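Local coordinates for protein putative gamma-glutamylcyclotransferase PH0828 (Pyrococcus horikoshii, PDB 1V30) that is a putative gamma-glutamylcyclotransferase, probably releasing 5-oxoproline from gamma-glutamyl substrates, though its function has not been established, at residues 11-16 / 55-60; 35-40 / 84-89; 30-35 / 59-64. All blocks are in the same frame, centred on the assembly; numbering follows the deposited sequence.

Overall arrangement
All three contacts meet on the antiparallel sheet in which strand 56-64 lies between strands 8-12 and 30-37. Contacts 1 and 3 are its two flanking pairings and share V59 and E60. Contact 1 is buried near the centre of the chain, and its loop carries the probable substrate-binding residues. Contact 3 is partly exposed and adds a salt bridge, acidic side chains and an aromatic pair to its backbone bonds. Contact 2 shares D35 with contact 3 but joins strand 30-37 to the chain around strand 81-86 without pairing: apolar side chains fill its buried part, while waters and one carboxylate link the rest.

Contact 1: 11-16 / 55-60; sequences AVYGTL and GKLKVE
Y13 packs against L57 and V59 just where strand 8-12 gives way to a loop. Its CB sits 3.7 Å from L57 CD1 and touches V59 CG1, and it also rests on the carbonyl of K58, 3.5 Å from K58 O. Further along, CG and CD1 of the ring meet L57 CD2, which approaches obliquely. From there the ring leaves the 55-60 segment, and its OH reaches W96 O, with a weaker bond to A50 N. This course follows from CG standing between the backbone N and the carbonyl carbon (chi1 57°). L57 presents both methyls to Y13 because a chi1 of 175° swings its branch point away from its own nitrogen. One residue earlier, V12 and E60 form an antiparallel hydrogen-bonded pair: V12 N to E60 O is 3.0 Å and nearly straight (171°), and E60 N returns to V12 O at 2.9 Å. Beside it, A11 CB lies 4.0 Å from V59 CB. Beyond the pair, water 1 donates to Y13 O and K58 O, bridging the loop and strand 56-64 as they part. E60 turns its carboxylate to R17, K18 and Y62. The backbone N atoms of Y13, G14, T15 and L16 bind the sulfonate of a buffer molecule, two of these bonds weakly, consistent with the glycine-containing substrate-binding loop of the gamma-glutamylcyclotransferase fold.

Contact 2: 35-40 / 84-89; sequences DWIEGY and VEVSTK
I37 lays its CG2 methyl against V86, 4.0 Å from V86 CB, the two side chains crossing at about a right angle. This is side-chain packing, without backbone pairing, between strand 30-37 and strand 81-86, which is paired with 93-98, in the gamma-glutamylcyclotransferase fold. The longer branch of I37 reaches further along the neighbouring segment, its CD1 touching S87 O at 3.4 Å and coming near T88 CG2. Past the corner at E38 and G39, Y40 continues the apolar seam: its CE1 meets V86 CG1 obliquely, and V84 CG2 lies 3.6 Å from Y40 OH. The hydroxyl itself hydrogen-bonds to E97, and water 3, lying in the ring plane at its edge, joins it to E85 O. Water 2 makes a similar bridge, donating to both W36 O and S87 O, so the two backbones are linked through solvent where they do not pair directly. At the far end a chi1 of -165° stretches D35 out toward 84-89. K89 slides past it in the opposite direction, laying CG and CD along the carboxylate; its NZ stays 4.4 Å from D35 OD1, beyond salt-bridge range. OD1 accepts a weak bond from W36 N, whereas D35 OD2 takes the backbone N-H of K89 at 2.8 Å, from 38° above the carboxylate plane.

Contact 3: 30-35 / 59-64; sequences KFLGED and VEVYEV
K30 starts extended, with CG anti to its backbone N, then bends at chi3 (61°) and chi4 (-70°), which brings NZ back over E63. The two side chains run side by side, and K30 NZ forms a salt bridge to E63 OE2 at an unusually short 2.5 Å, a value to be taken with caution, approaching from well above the carboxylate plane. L32 closes in on the same glutamate at about a right angle, with CD2 3.3 Å from E63 OE1 and its methyls against E63 CG; L32 CD1 also touches V61 CG1. On the opposite face F31 lies obliquely to Y62, their planes at 51°, and F31 CD1 sits over one face of the tyrosine ring, 3.7 Å from Y62 CZ. The edge of the F31 ring meets E60 CB, while G33 N lies over the centre of one ring face. Y62 OH donates to E60 OE1 at 2.6 Å, on the anti side, somewhat out of the carboxylate plane. E34 runs alongside E60, their carboxylates roughly parallel and E34 OE2 4.1 Å from E60 OE2; K58 pairs with E34, and this, with the arginine already on E60, probably eases the repulsion. In the backbone, K30 with E63 and D35 with V59 each exchange two bonds. Between them, L32 N reaches V61 O and V61 N reaches G33 O, both at 2.8 Å. L32 and G33 are thus both set against the single residue V61: a classic beta bulge in the antiparallel pairing of strand 30-37 with strand 56-64, which has strand 8-12 on its other side.

Contact 1: 11-16 / 55-60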
ATOM      1  N   ALA A  11       5.406   3.499  -2.890  1.00 13.29           N
ATOM      2  CA  ALA A  11       5.278   2.976  -1.534  1.00 13.73           C
ATOM      3  C   ALA A  11       3.898   2.339  -1.454  1.00 12.56           C
ATOM      4  O   ALA A  11       2.875   3.031  -1.541  1.00 13.21           O
ATOM      5  CB  ALA A  11       5.400   4.104  -0.523  1.00 14.34           C
ATOM      6  N   VAL A  12       3.870   1.017  -1.300  1.00 12.57           N
ATOM      7  CA  VAL A  12       2.612   0.288  -1.247  1.00 12.15           C
ATOM      8  C   VAL A  12       2.335  -0.311   0.127  1.00 11.88           C
ATOM      9  O   VAL A  12       3.219  -0.891   0.766  1.00 13.25           O
ATOM     10  CB  VAL A  12       2.567  -0.803  -2.348  1.00 12.35           C
ATOM     11  CG1 VAL A  12       2.666  -0.137  -3.721  1.00 13.39           C
ATOM     12  CG2 VAL A  12       3.706  -1.809  -2.166  1.00 13.27           C
ATOM     13  N   TYR A  13       1.097  -0.150   0.579  1.00 11.45           N
ATOM     14  CA  TYR A  13       0.672  -0.614   1.893  1.00 11.82           C
ATOM     15  C   TYR A  13      -0.345  -1.740   1.861  1.00 12.04           C
ATOM     16  O   TYR A  13      -0.620  -2.348   2.894  1.00 14.06           O
ATOM     17  CB  TYR A  13       0.043   0.551   2.658  1.00 12.63           C
ATOM     18  CG  TYR A  13      -1.123   1.184   1.914  1.00 12.27           C
ATOM     19  CD1 TYR A  13      -0.927   2.271   1.059  1.00 12.20           C
ATOM     20  CD2 TYR A  13      -2.423   0.683   2.051  1.00 11.45           C
ATOM     21  CE1 TYR A  13      -2.004   2.848   0.363  1.00 12.18           C
ATOM     22  CE2 TYR A  13      -3.500   1.251   1.358  1.00 13.05           C
ATOM     23  CZ  TYR A  13      -3.283   2.333   0.523  1.00 11.83           C
ATOM     24  OH  TYR A  13      -4.361   2.917  -0.108  1.00 13.45           O
ATOM     25  N   GLY A  14      -0.904  -2.022   0.692  1.00 12.03           N
ATOM     26  CA  GLY A  14      -1.932  -3.040   0.637  1.00 12.58           C
ATOM     27  C   GLY A  14      -1.886  -4.066  -0.466  1.00 12.74           C
ATOM     28  O   GLY A  14      -1.042  -4.961  -0.467  1.00 12.66           O
ATOM     29  N   THR A  15      -2.808  -3.924  -1.409  1.00 11.45           N
ATOM     30  CA  THR A  15      -2.976  -4.848  -2.520  1.00 12.23           C
ATOM     31  C   THR A  15      -1.734  -5.190  -3.340  1.00 12.41           C
ATOM     32  O   THR A  15      -1.622  -6.305  -3.866  1.00 11.99           O
ATOM     33  CB  THR A  15      -4.094  -4.316  -3.434  1.00 11.34           C
ATOM     34  OG1 THR A  15      -5.189  -3.883  -2.613  1.00 12.98           O
ATOM     35  CG2 THR A  15      -4.584  -5.393  -4.369  1.00 14.27           C
ATOM     36  N   LEU A  16      -0.804  -4.251  -3.439  1.00 12.94           N
ATOM     37  CA  LEU A  16       0.421  -4.467  -4.200  1.00 12.08           C
ATOM     38  C   LEU A  16       1.584  -5.051  -3.384  1.00 12.56           C
ATOM     39  O   LEU A  16       2.616  -5.417  -3.950  1.00 13.92           O
ATOM     40  CB  LEU A  16       0.858  -3.158  -4.869  1.00 13.15           C
ATOM     41  CG  LEU A  16      -0.019  -2.658  -6.027  1.00 11.95           C
ATOM     42  CD1 LEU A  16       0.268  -1.188  -6.282  1.00 13.85           C
ATOM     43  CD2 LEU A  16       0.236  -3.492  -7.277  1.00 14.58           C
ATOM     44  N   GLY A  55      -1.350   8.465  13.105  1.00 23.43           N
ATOM     45  CA  GLY A  55      -0.825   7.109  13.058  1.00 22.48           C
ATOM     46  C   GLY A  55       0.262   6.892  12.022  1.00 21.65           C
ATOM     47  O   GLY A  55       0.629   7.814  11.292  1.00 21.46           O
ATOM     48  N   LYS A  56       0.798   5.675  11.967  1.00 19.78           N
ATOM     49  CA  LYS A  56       1.831   5.357  10.988  1.00 19.80           C
ATOM     50  C   LYS A  56       1.429   4.155  10.148  1.00 19.49           C
ATOM     51  O   LYS A  56       0.785   3.221  10.626  1.00 18.63           O
ATOM     52  CB  LYS A  56       3.190   5.124  11.660  1.00 21.33           C
ATOM     53  CG  LYS A  56       3.284   3.925  12.578  1.00 22.22           C
ATOM     54  CD  LYS A  56       4.708   3.775  13.098  1.00 24.60           C
ATOM     55  CE  LYS A  56       4.880   2.488  13.892  1.00 25.83           C
ATOM     56  NZ  LYS A  56       3.944   2.408  15.045  1.00 29.31           N
ATOM     57  N   LEU A  57       1.837   4.190   8.889  1.00 18.54           N
ATOM     58  CA  LEU A  57       1.493   3.160   7.924  1.00 17.05           C
ATOM     59  C   LEU A  57       2.703   2.391   7.403  1.00 15.62           C
ATOM     60  O   LEU A  57       3.684   2.990   6.958  1.00 17.30           O
ATOM     61  CB  LEU A  57       0.768   3.834   6.758  1.00 16.82           C
ATOM     62  CG  LEU A  57       0.387   2.999   5.539  1.00 15.10           C
ATOM     63  CD1 LEU A  57      -0.883   2.206   5.832  1.00 15.73           C
ATOM     64  CD2 LEU A  57       0.184   3.932   4.350  1.00 16.08           C
ATOM     65  N   LYS A  58       2.636   1.063   7.449  1.00 15.36           N
ATOM     66  CA  LYS A  58       3.735   0.251   6.951  1.00 15.75           C
ATOM     67  C   LYS A  58       3.630   0.103   5.438  1.00 14.85           C
ATOM     68  O   LYS A  58       2.566  -0.232   4.903  1.00 14.93           O
ATOM     69  CB  LYS A  58       3.723  -1.140   7.594  1.00 16.55           C
ATOM     70  CG  LYS A  58       4.953  -1.974   7.269  1.00 21.66           C
ATOM     71  CD  LYS A  58       4.775  -3.400   7.751  1.00 24.60           C
ATOM     72  CE  LYS A  58       6.070  -4.192   7.695  1.00 29.04           C
ATOM     73  NZ  LYS A  58       6.966  -3.887   8.845  1.00 28.96           N
ATOM     74  N   VAL A  59       4.737   0.359   4.753  1.00 13.50           N
ATOM     75  CA  VAL A  59       4.783   0.239   3.307  1.00 13.42           C
ATOM     76  C   VAL A  59       6.016  -0.524   2.859  1.00 14.54           C
ATOM     77  O   VAL A  59       6.987  -0.674   3.607  1.00 14.33           O
ATOM     78  CB  VAL A  59       4.843   1.626   2.605  1.00 12.63           C
ATOM     79  CG1 VAL A  59       3.571   2.404   2.863  1.00 13.56           C
ATOM     80  CG2 VAL A  59       6.076   2.404   3.080  1.00 14.72           C
ATOM     81  N   GLU A  60       5.945  -1.024   1.633  1.00 13.63           N
ATOM     82  CA  GLU A  60       7.057  -1.690   0.977  1.00 13.85           C
ATOM     83  C   GLU A  60       7.391  -0.691  -0.121  1.00 14.01           C
ATOM     84  O   GLU A  60       6.499  -0.252  -0.853  1.00 14.11           O
ATOM     85  CB  GLU A  60       6.618  -3.015   0.360  1.00 12.88           C
ATOM     86  CG  GLU A  60       6.498  -4.146   1.360  1.00 14.73           C
ATOM     87  CD  GLU A  60       5.834  -5.378   0.780  1.00 13.46           C
ATOM     88  OE1 GLU A  60       5.878  -5.574  -0.451  1.00 15.11           O
ATOM     89  OE2 GLU A  60       5.273  -6.157   1.573  1.00 16.90           O
TER
HETATM   90  O   HOH W   1       0.738  -2.336   5.195  1.00 16.05           O

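Contact 2: 35-40 / 84-89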
ATOM      1  N   ASP A  35       9.209   0.565   5.084  1.00 15.33           N
ATOM      2  CA  ASP A  35       9.343   1.806   5.821  1.00 15.62           C
ATOM      3  C   ASP A  35       7.993   2.119   6.448  1.00 16.64           C
ATOM      4  O   ASP A  35       7.020   1.387   6.243  1.00 15.79           O
ATOM      5  CB  ASP A  35       9.773   2.928   4.870  1.00 16.37           C
ATOM      6  CG  ASP A  35      10.279   4.161   5.599  1.00 18.37           C
ATOM      7  OD1 ASP A  35      10.512   4.097   6.826  1.00 19.08           O
ATOM      8  OD2 ASP A  35      10.457   5.201   4.928  1.00 20.93           O
ATOM      9  N   TRP A  36       7.944   3.190   7.232  1.00 18.52           N
ATOM     10  CA  TRP A  36       6.709   3.614   7.871  1.00 19.68           C
ATOM     11  C   TRP A  36       6.415   5.053   7.472  1.00 20.59           C
ATOM     12  O   TRP A  36       7.293   5.918   7.536  1.00 21.54           O
ATOM     13  CB  TRP A  36       6.813   3.523   9.396  1.00 20.44           C
ATOM     14  CG  TRP A  36       6.882   2.125   9.931  1.00 21.06           C
ATOM     15  CD1 TRP A  36       8.002   1.374  10.115  1.00 21.71           C
ATOM     16  CD2 TRP A  36       5.777   1.312  10.353  1.00 21.41           C
ATOM     17  NE1 TRP A  36       7.669   0.143  10.631  1.00 22.77           N
ATOM     18  CE2 TRP A  36       6.308   0.079  10.786  1.00 21.90           C
ATOM     19  CE3 TRP A  36       4.389   1.509  10.408  1.00 19.54           C
ATOM     20  CZ2 TRP A  36       5.500  -0.960  11.269  1.00 21.52           C
ATOM     21  CZ3 TRP A  36       3.585   0.478  10.887  1.00 20.20           C
ATOM     22  CH2 TRP A  36       4.145  -0.742  11.312  1.00 20.29           C
ATOM     23  N   ILE A  37       5.184   5.302   7.045  1.00 20.10           N
ATOM     24  CA  ILE A  37       4.773   6.639   6.642  1.00 20.55           C
ATOM     25  C   ILE A  37       3.938   7.246   7.764  1.00 19.58           C
ATOM     26  O   ILE A  37       2.916   6.690   8.165  1.00 19.06           O
ATOM     27  CB  ILE A  37       3.922   6.602   5.350  1.00 19.85           C
ATOM     28  CG1 ILE A  37       4.621   5.752   4.281  1.00 21.98           C
ATOM     29  CG2 ILE A  37       3.699   8.021   4.833  1.00 20.09           C
ATOM     30  CD1 ILE A  37       6.004   6.241   3.892  1.00 22.44           C
ATOM     31  N   GLU A  38       4.384   8.385   8.281  1.00 21.20           N
ATOM     32  CA  GLU A  38       3.668   9.062   9.351  1.00 21.74           C
ATOM     33  C   GLU A  38       2.492   9.844   8.780  1.00 20.66           C
ATOM     34  O   GLU A  38       2.548  10.320   7.648  1.00 21.07           O
ATOM     35  CB  GLU A  38       4.613  10.017  10.092  1.00 24.39           C
ATOM     36  CG  GLU A  38       5.650   9.320  10.958  1.00 29.27           C
ATOM     37  CD  GLU A  38       5.044   8.694  12.203  1.00 30.79           C
ATOM     38  OE1 GLU A  38       5.741   7.905  12.875  1.00 33.76           O
ATOM     39  OE2 GLU A  38       3.873   8.999  12.516  1.00 33.95           O
ATOM     40  N   GLY A  39       1.421   9.962   9.558  1.00 18.95           N
ATOM     41  CA  GLY A  39       0.262  10.716   9.114  1.00 19.00           C
ATOM     42  C   GLY A  39      -0.780   9.953   8.318  1.00 18.23           C
ATOM     43  O   GLY A  39      -1.591  10.559   7.618  1.00 18.46           O
ATOM     44  N   TYR A  40      -0.767   8.627   8.417  1.00 18.90           N
ATOM     45  CA  TYR A  40      -1.740   7.812   7.698  1.00 18.09           C
ATOM     46  C   TYR A  40      -2.341   6.710   8.557  1.00 17.68           C
ATOM     47  O   TYR A  40      -1.682   6.159   9.438  1.00 18.89           O
ATOM     48  CB  TYR A  40      -1.111   7.173   6.454  1.00 18.57           C
ATOM     49  CG  TYR A  40      -1.097   8.065   5.235  1.00 19.47           C
ATOM     50  CD1 TYR A  40      -0.027   8.922   4.981  1.00 20.62           C
ATOM     51  CD2 TYR A  40      -2.171   8.071   4.348  1.00 19.83           C
ATOM     52  CE1 TYR A  40      -0.031   9.767   3.867  1.00 21.79           C
ATOM     53  CE2 TYR A  40      -2.187   8.909   3.237  1.00 20.51           C
ATOM     54  CZ  TYR A  40      -1.116   9.754   3.004  1.00 23.21           C
ATOM     55  OH  TYR A  40      -1.146  10.587   1.911  1.00 24.12           O
ATOM     56  N   VAL A  84      -0.501  10.358  -4.528  1.00 14.98           N
ATOM     57  CA  VAL A  84       0.074  11.387  -3.676  1.00 15.96           C
ATOM     58  C   VAL A  84       1.551  11.073  -3.487  1.00 16.15           C
ATOM     59  O   VAL A  84       2.012   9.976  -3.813  1.00 17.61           O
ATOM     60  CB  VAL A  84      -0.604  11.450  -2.283  1.00 14.69           C
ATOM     61  CG1 VAL A  84      -2.081  11.772  -2.441  1.00 17.00           C
ATOM     62  CG2 VAL A  84      -0.420  10.134  -1.543  1.00 16.69           C
ATOM     63  N   GLU A  85       2.294  12.043  -2.975  1.00 15.94           N
ATOM     64  CA  GLU A  85       3.711  11.857  -2.730  1.00 17.01           C
ATOM     65  C   GLU A  85       3.951  11.782  -1.234  1.00 18.04           C
ATOM     66  O   GLU A  85       3.341  12.517  -0.459  1.00 20.20           O
ATOM     67  CB  GLU A  85       4.503  13.014  -3.341  1.00 17.49           C
ATOM     68  CG  GLU A  85       4.520  12.964  -4.861  1.00 22.65           C
ATOM     69  CD  GLU A  85       4.738  14.321  -5.494  1.00 26.58           C
ATOM     70  OE1 GLU A  85       5.765  14.965  -5.202  1.00 28.26           O
ATOM     71  OE2 GLU A  85       3.871  14.741  -6.289  1.00 26.92           O
ATOM     72  N   VAL A  86       4.827  10.865  -0.836  1.00 17.50           N
ATOM     73  CA  VAL A  86       5.169  10.692   0.564  1.00 16.58           C
ATOM     74  C   VAL A  86       6.678  10.573   0.714  1.00 16.50           C
ATOM     75  O   VAL A  86       7.386  10.193  -0.221  1.00 17.14           O
ATOM     76  CB  VAL A  86       4.515   9.419   1.173  1.00 15.98           C
ATOM     77  CG1 VAL A  86       3.003   9.533   1.115  1.00 17.69           C
ATOM     78  CG2 VAL A  86       4.978   8.176   0.433  1.00 17.69           C
ATOM     79  N   SER A  87       7.175  10.914   1.894  1.00 17.13           N
ATOM     80  CA  SER A  87       8.602  10.807   2.147  1.00 19.14           C
ATOM     81  C   SER A  87       8.905   9.413   2.687  1.00 18.24           C
ATOM     82  O   SER A  87       8.122   8.863   3.460  1.00 19.64           O
ATOM     83  CB  SER A  87       9.042  11.849   3.178  1.00 20.50           C
ATOM     84  OG  SER A  87       8.906  13.166   2.676  1.00 25.42           O
ATOM     85  N   THR A  88      10.015   8.832   2.249  1.00 17.66           N
ATOM     86  CA  THR A  88      10.443   7.526   2.742  1.00 17.17           C
ATOM     87  C   THR A  88      11.938   7.657   2.976  1.00 17.79           C
ATOM     88  O   THR A  88      12.565   8.600   2.488  1.00 18.92           O
ATOM     89  CB  THR A  88      10.216   6.381   1.728  1.00 16.24           C
ATOM     90  OG1 THR A  88      11.284   6.353   0.774  1.00 15.68           O
ATOM     91  CG2 THR A  88       8.887   6.555   1.015  1.00 16.56           C
ATOM     92  N   LYS A  89      12.519   6.717   3.711  1.00 18.03           N
ATOM     93  CA  LYS A  89      13.948   6.784   3.979  1.00 17.68           C
ATOM     94  C   LYS A  89      14.782   6.508   2.735  1.00 18.60           C
ATOM     95  O   LYS A  89      16.008   6.621   2.765  1.00 20.75           O
ATOM     96  CB  LYS A  89      14.324   5.815   5.100  1.00 19.58           C
ATOM     97  CG  LYS A  89      13.992   4.370   4.834  1.00 19.85           C
ATOM     98  CD  LYS A  89      14.225   3.569   6.101  1.00 21.40           C
ATOM     99  CE  LYS A  89      13.882   2.114   5.914  1.00 22.82           C
ATOM    100  NZ  LYS A  89      14.008   1.398   7.207  1.00 25.81           N
TER
HETATM  101  O   HOH W   2       8.513   8.223   5.967  1.00 34.74           O
HETATM  102  O   HOH W   3       0.792  12.515   1.254  1.00 31.62           O

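Contact 3: 30-35 / 59-64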
ATOM      1  N   LYS A  30      12.223  -3.476  -8.356  1.00 23.58           N
ATOM      2  CA  LYS A  30      13.283  -3.624  -7.367  1.00 23.22           C
ATOM      3  C   LYS A  30      12.794  -3.219  -5.981  1.00 21.53           C
ATOM      4  O   LYS A  30      12.366  -2.083  -5.770  1.00 20.75           O
ATOM      5  CB  LYS A  30      14.499  -2.773  -7.747  1.00 25.01           C
ATOM      6  CG  LYS A  30      15.635  -2.836  -6.725  1.00 27.56           C
ATOM      7  CD  LYS A  30      16.910  -2.148  -7.209  1.00 29.72           C
ATOM      8  CE  LYS A  30      16.709  -0.665  -7.476  1.00 31.43           C
ATOM      9  NZ  LYS A  30      15.859  -0.417  -8.673  1.00 33.16           N
ATOM     10  N   PHE A  31      12.850  -4.161  -5.045  1.00 21.47           N
ATOM     11  CA  PHE A  31      12.435  -3.918  -3.670  1.00 19.27           C
ATOM     12  C   PHE A  31      13.562  -3.195  -2.940  1.00 19.26           C
ATOM     13  O   PHE A  31      14.687  -3.695  -2.871  1.00 20.57           O
ATOM     14  CB  PHE A  31      12.128  -5.250  -2.972  1.00 19.40           C
ATOM     15  CG  PHE A  31      11.794  -5.116  -1.510  1.00 18.89           C
ATOM     16  CD1 PHE A  31      10.695  -4.373  -1.094  1.00 17.77           C
ATOM     17  CD2 PHE A  31      12.565  -5.765  -0.545  1.00 16.35           C
ATOM     18  CE1 PHE A  31      10.365  -4.276   0.257  1.00 17.98           C
ATOM     19  CE2 PHE A  31      12.246  -5.676   0.811  1.00 17.24           C
ATOM     20  CZ  PHE A  31      11.145  -4.933   1.215  1.00 17.95           C
ATOM     21  N   LEU A  32      13.267  -2.013  -2.406  1.00 17.52           N
ATOM     22  CA  LEU A  32      14.269  -1.242  -1.682  1.00 17.51           C
ATOM     23  C   LEU A  32      14.228  -1.564  -0.193  1.00 17.63           C
ATOM     24  O   LEU A  32      15.254  -1.537   0.488  1.00 18.77           O
ATOM     25  CB  LEU A  32      14.039   0.260  -1.877  1.00 16.54           C
ATOM     26  CG  LEU A  32      14.086   0.835  -3.296  1.00 17.30           C
ATOM     27  CD1 LEU A  32      13.898   2.345  -3.219  1.00 17.49           C
ATOM     28  CD2 LEU A  32      15.413   0.497  -3.966  1.00 21.11           C
ATOM     29  N   GLY A  33      13.038  -1.873   0.306  1.00 15.65           N
ATOM     30  CA  GLY A  33      12.876  -2.180   1.713  1.00 15.32           C
ATOM     31  C   GLY A  33      11.552  -1.647   2.216  1.00 15.10           C
ATOM     32  O   GLY A  33      10.828  -0.970   1.481  1.00 16.48           O
ATOM     33  N   GLU A  34      11.224  -1.954   3.464  1.00 15.22           N
ATOM     34  CA  GLU A  34       9.983  -1.479   4.054  1.00 15.00           C
ATOM     35  C   GLU A  34      10.261  -0.195   4.815  1.00 15.56           C
ATOM     36  O   GLU A  34      11.411   0.113   5.145  1.00 17.08           O
ATOM     37  CB  GLU A  34       9.405  -2.530   5.007  1.00 15.68           C
ATOM     38  CG  GLU A  34       9.116  -3.872   4.344  1.00 17.77           C
ATOM     39  CD  GLU A  34       8.478  -4.877   5.292  1.00 18.08           C
ATOM     40  OE1 GLU A  34       8.822  -4.866   6.489  1.00 19.47           O
ATOM     41  OE2 GLU A  34       7.640  -5.682   4.835  1.00 20.68           O
ATOM     42  N   ASP A  35       9.209   0.565   5.084  1.00 15.33           N
ATOM     43  CA  ASP A  35       9.343   1.806   5.821  1.00 15.62           C
ATOM     44  C   ASP A  35       7.993   2.119   6.448  1.00 16.64           C
ATOM     45  O   ASP A  35       7.020   1.387   6.243  1.00 15.79           O
ATOM     46  CB  ASP A  35       9.773   2.928   4.870  1.00 16.37           C
ATOM     47  CG  ASP A  35      10.279   4.161   5.599  1.00 18.37           C
ATOM     48  OD1 ASP A  35      10.512   4.097   6.826  1.00 19.08           O
ATOM     49  OD2 ASP A  35      10.457   5.201   4.928  1.00 20.93           O
ATOM     50  N   VAL A  59       4.737   0.359   4.753  1.00 13.50           N
ATOM     51  CA  VAL A  59       4.783   0.239   3.307  1.00 13.42           C
ATOM     52  C   VAL A  59       6.016  -0.524   2.859  1.00 14.54           C
ATOM     53  O   VAL A  59       6.987  -0.674   3.607  1.00 14.33           O
ATOM     54  CB  VAL A  59       4.843   1.626   2.605  1.00 12.63           C
ATOM     55  CG1 VAL A  59       3.571   2.404   2.863  1.00 13.56           C
ATOM     56  CG2 VAL A  59       6.076   2.404   3.080  1.00 14.72           C
ATOM     57  N   GLU A  60       5.945  -1.024   1.633  1.00 13.63           N
ATOM     58  CA  GLU A  60       7.057  -1.690   0.977  1.00 13.85           C
ATOM     59  C   GLU A  60       7.391  -0.691  -0.121  1.00 14.01           C
ATOM     60  O   GLU A  60       6.499  -0.252  -0.853  1.00 14.11           O
ATOM     61  CB  GLU A  60       6.618  -3.015   0.360  1.00 12.88           C
ATOM     62  CG  GLU A  60       6.498  -4.146   1.360  1.00 14.73           C
ATOM     63  CD  GLU A  60       5.834  -5.378   0.780  1.00 13.46           C
ATOM     64  OE1 GLU A  60       5.878  -5.574  -0.451  1.00 15.11           O
ATOM     65  OE2 GLU A  60       5.273  -6.157   1.573  1.00 16.90           O
ATOM     66  N   VAL A  61       8.659  -0.312  -0.231  1.00 14.30           N
ATOM     67  CA  VAL A  61       9.065   0.657  -1.239  1.00 14.08           C
ATOM     68  C   VAL A  61       9.769  -0.023  -2.407  1.00 15.36           C
ATOM     69  O   VAL A  61      10.691  -0.823  -2.213  1.00 16.14           O
ATOM     70  CB  VAL A  61       9.992   1.728  -0.629  1.00 13.63           C
ATOM     71  CG1 VAL A  61      10.297   2.806  -1.663  1.00 14.59           C
ATOM     72  CG2 VAL A  61       9.335   2.342   0.596  1.00 14.64           C
ATOM     73  N   TYR A  62       9.323   0.302  -3.618  1.00 15.81           N
ATOM     74  CA  TYR A  62       9.879  -0.275  -4.836  1.00 17.52           C
ATOM     75  C   TYR A  62      10.264   0.771  -5.863  1.00 17.76           C
ATOM     76  O   TYR A  62       9.762   1.899  -5.849  1.00 18.36           O
ATOM     77  CB  TYR A  62       8.867  -1.197  -5.523  1.00 17.80           C
ATOM     78  CG  TYR A  62       8.459  -2.420  -4.751  1.00 16.10           C
ATOM     79  CD1 TYR A  62       7.506  -2.343  -3.738  1.00 15.17           C
ATOM     80  CD2 TYR A  62       9.035  -3.658  -5.026  1.00 16.73           C
ATOM     81  CE1 TYR A  62       7.133  -3.470  -3.017  1.00 15.74           C
ATOM     82  CE2 TYR A  62       8.673  -4.791  -4.313  1.00 17.11           C
ATOM     83  CZ  TYR A  62       7.723  -4.690  -3.311  1.00 16.87           C
ATOM     84  OH  TYR A  62       7.368  -5.804  -2.590  1.00 18.37           O
ATOM     85  N   GLU A  63      11.159   0.375  -6.760  1.00 19.33           N
ATOM     86  CA  GLU A  63      11.570   1.214  -7.875  1.00 20.49           C
ATOM     87  C   GLU A  63      10.991   0.456  -9.062  1.00 20.27           C
ATOM     88  O   GLU A  63      11.282  -0.729  -9.241  1.00 20.80           O
ATOM     89  CB  GLU A  63      13.094   1.276  -8.019  1.00 23.64           C
ATOM     90  CG  GLU A  63      13.832   2.009  -6.914  1.00 28.33           C
ATOM     91  CD  GLU A  63      15.280   2.290  -7.285  1.00 30.85           C
ATOM     92  OE1 GLU A  63      16.062   2.691  -6.398  1.00 33.99           O
ATOM     93  OE2 GLU A  63      15.636   2.114  -8.468  1.00 33.48           O
ATOM     94  N   VAL A  64      10.154   1.119  -9.855  1.00 20.29           N
ATOM     95  CA  VAL A  64       9.540   0.486 -11.017  1.00 21.33           C
ATOM     96  C   VAL A  64       9.794   1.342 -12.251  1.00 21.25           C
ATOM     97  O   VAL A  64       9.963   2.555 -12.137  1.00 22.05           O
ATOM     98  CB  VAL A  64       8.009   0.334 -10.833  1.00 22.06           C
ATOM     99  CG1 VAL A  64       7.712  -0.432  -9.558  1.00 21.62           C
ATOM    100  CG2 VAL A  64       7.343   1.703 -10.797  1.00 22.49           C
TER